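Local coordinates for Apc35852 (Geobacillus stearothermophilus, PDB 1U9C), which is of unknown function but belongs to the DJ-1/PfpI family, whose members include chaperones and cysteine proteases, at residues Leu9-Asn14 and Phe103-Asn108. Numbering follows the deposited sequence.
Sequences LMVVTN and FDFPDN
Thr13 holds OG1 anti to its own backbone N (chi1 -173°), and Asp104 tucks its CG between backbone N and carbonyl carbon (chi1 64°); together these turns bring the hydroxyl against carboxylate oxygen OD1, the two side chains crossing at roughly a right angle. Thr13 OG1 donates to Asp104 OD1 at 2.6 Å, arriving on the syn side, 34° out of the carboxylate plane. The other oxygen, OD2, uses its syn lone pair to take the backbone N-H of Asn14, a nearly straight bond of 2.9 Å from N to OD2. With each oxygen engaged, the carboxylate is fixed in rotation and ties down the loop that leaves the strand; Thr13 OG1 is also hydrogen-bonded to His15 N, and Asn14 OD1 to Gln51 N. Phe105 slides its ring up to the strand end. Its CZ lies 3.5 Å from Val11 O, which sits at the ring edge and, though buried, has no hydrogen-bond partner. Ring atom CE1 is 3.7 Å from Val12 C, and Val11 CG1 makes a looser apolar contact with CZ. Here strand 7-12 meets Asp104 and Phe105 at the C-terminal ends of the parallel strands in the alpha/beta sandwich of the DJ-1/PfpI family.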
loop_
_atom_site.group_PDB
_atom_site.type_symbol
_atom_site.label_atom_id
_atom_site.label_comp_id
_atom_site.label_asym_id
_atom_site.label_seq_id
_atom_site.Cartn_x
_atom_site.Cartn_y
_atom_site.Cartn_z
ATOM N N LEU A 9 -1.935 -7.096 8.381
ATOM C CA LEU A 9 -0.662 -7.365 7.705
ATOM C C LEU A 9 -0.264 -6.107 6.934
ATOM O O LEU A 9 -1.025 -5.643 6.089
ATOM C CB LEU A 9 -0.823 -8.525 6.723
ATOM C CG LEU A 9 0.394 -8.841 5.859
ATOM C CD1 LEU A 9 1.559 -9.320 6.697
ATOM C CD2 LEU A 9 0.002 -9.857 4.795
ATOM N N MET A 10 0.910 -5.551 7.210
ATOM C CA MET A 10 1.424 -4.419 6.424
ATOM C C MET A 10 2.574 -4.859 5.560
ATOM O O MET A 10 3.417 -5.613 6.088
ATOM C CB MET A 10 1.866 -3.291 7.349
ATOM C CG MET A 10 0.705 -2.765 8.217
ATOM S SD MET A 10 1.113 -1.289 9.192
ATOM C CE MET A 10 1.081 -0.033 7.924
ATOM N N VAL A 11 2.578 -4.498 4.281
ATOM C CA VAL A 11 3.644 -4.957 3.387
ATOM C C VAL A 11 4.237 -3.754 2.698
ATOM O O VAL A 11 3.548 -2.964 2.071
ATOM C CB VAL A 11 3.114 -5.957 2.346
ATOM C CG1 VAL A 11 4.282 -6.519 1.541
ATOM C CG2 VAL A 11 2.347 -7.101 2.973
ATOM N N VAL A 12 5.566 -3.613 2.815
ATOM C CA VAL A 12 6.293 -2.512 2.221
ATOM C C VAL A 12 7.388 -2.996 1.244
ATOM O O VAL A 12 7.844 -4.123 1.239
ATOM C CB VAL A 12 6.911 -1.589 3.308
ATOM C CG1 VAL A 12 5.818 -1.054 4.194
ATOM C CG2 VAL A 12 7.993 -2.325 4.136
ATOM N N THR A 13 7.793 -2.030 0.400
ATOM C CA THR A 13 8.863 -2.229 -0.606
ATOM C C THR A 13 10.233 -2.325 0.034
ATOM O O THR A 13 10.481 -1.874 1.155
ATOM C CB THR A 13 8.808 -1.045 -1.594
ATOM O OG1 THR A 13 9.720 -1.255 -2.698
ATOM C CG2 THR A 13 9.234 0.264 -0.974
ATOM N N ASN A 14 11.149 -2.949 -0.704
ATOM C CA ASN A 14 12.559 -2.920 -0.417
ATOM C C ASN A 14 13.375 -2.344 -1.589
ATOM O O ASN A 14 14.602 -2.423 -1.552
ATOM C CB ASN A 14 13.128 -4.301 -0.114
ATOM C CG ASN A 14 12.394 -5.006 0.989
ATOM O OD1 ASN A 14 11.381 -5.615 0.739
ATOM N ND2 ASN A 14 12.904 -4.930 2.241
ATOM N N PHE A 103 8.460 -1.062 -8.651
ATOM C CA PHE A 103 9.469 -2.015 -9.139
ATOM C C PHE A 103 9.484 -3.382 -8.462
ATOM O O PHE A 103 10.035 -4.336 -9.033
ATOM C CB PHE A 103 10.853 -1.412 -8.964
ATOM C CG PHE A 103 11.028 -0.136 -9.710
ATOM C CD1 PHE A 103 11.457 -0.143 -11.022
ATOM C CD2 PHE A 103 10.713 1.061 -9.120
ATOM C CE1 PHE A 103 11.590 1.013 -11.735
ATOM C CE2 PHE A 103 10.856 2.223 -9.804
ATOM C CZ PHE A 103 11.265 2.213 -11.136
ATOM N N ASP A 104 8.987 -3.505 -7.248
ATOM C CA ASP A 104 8.998 -4.816 -6.577
ATOM C C ASP A 104 7.601 -5.312 -6.149
ATOM O O ASP A 104 7.544 -6.449 -5.681
ATOM C CB ASP A 104 9.997 -4.921 -5.391
ATOM C CG ASP A 104 9.724 -4.015 -4.212
ATOM O OD1 ASP A 104 8.815 -3.169 -4.268
ATOM O OD2 ASP A 104 10.413 -4.225 -3.153
ATOM N N PHE A 105 6.526 -4.548 -6.311
ATOM C CA PHE A 105 5.188 -5.079 -6.033
ATOM C C PHE A 105 4.448 -5.707 -7.227
ATOM O O PHE A 105 3.877 -6.764 -7.037
ATOM C CB PHE A 105 4.240 -3.989 -5.452
ATOM C CG PHE A 105 4.411 -3.674 -3.992
ATOM C CD1 PHE A 105 5.446 -4.146 -3.214
ATOM C CD2 PHE A 105 3.418 -2.921 -3.349
ATOM C CE1 PHE A 105 5.521 -3.884 -1.859
ATOM C CE2 PHE A 105 3.507 -2.645 -2.021
ATOM C CZ PHE A 105 4.524 -3.112 -1.268
ATOM N N PRO A 106 4.359 -5.073 -8.402
ATOM C CA PRO A 106 3.396 -5.552 -9.381
ATOM C C PRO A 106 3.599 -6.954 -9.865
ATOM O O PRO A 106 2.609 -7.614 -10.257
ATOM C CB PRO A 106 3.475 -4.521 -10.492
ATOM C CG PRO A 106 4.782 -3.908 -10.374
ATOM C CD PRO A 106 5.085 -3.878 -8.892
ATOM N N ASP A 107 4.855 -7.402 -9.988
ATOM C CA ASP A 107 5.167 -8.701 -10.546
ATOM C C ASP A 107 5.617 -9.702 -9.491
ATOM O O ASP A 107 6.077 -10.780 -9.811
ATOM C CB ASP A 107 6.238 -8.535 -11.611
ATOM C CG ASP A 107 5.752 -7.704 -12.766
ATOM O OD1 ASP A 107 4.616 -7.906 -13.247
ATOM O OD2 ASP A 107 6.497 -6.857 -13.291
ATOM N N ASN A 108 5.424 -9.381 -8.218
ATOM C CA ASN A 108 5.837 -10.309 -7.160
ATOM C C ASN A 108 4.784 -11.390 -6.977
ATOM O O ASN A 108 3.648 -11.092 -6.613
ATOM C CB ASN A 108 6.066 -9.571 -5.868
ATOM C CG ASN A 108 6.570 -10.464 -4.808
ATOM O OD1 ASN A 108 5.782 -11.200 -4.244
ATOM N ND2 ASN A 108 7.893 -10.566 -4.636
#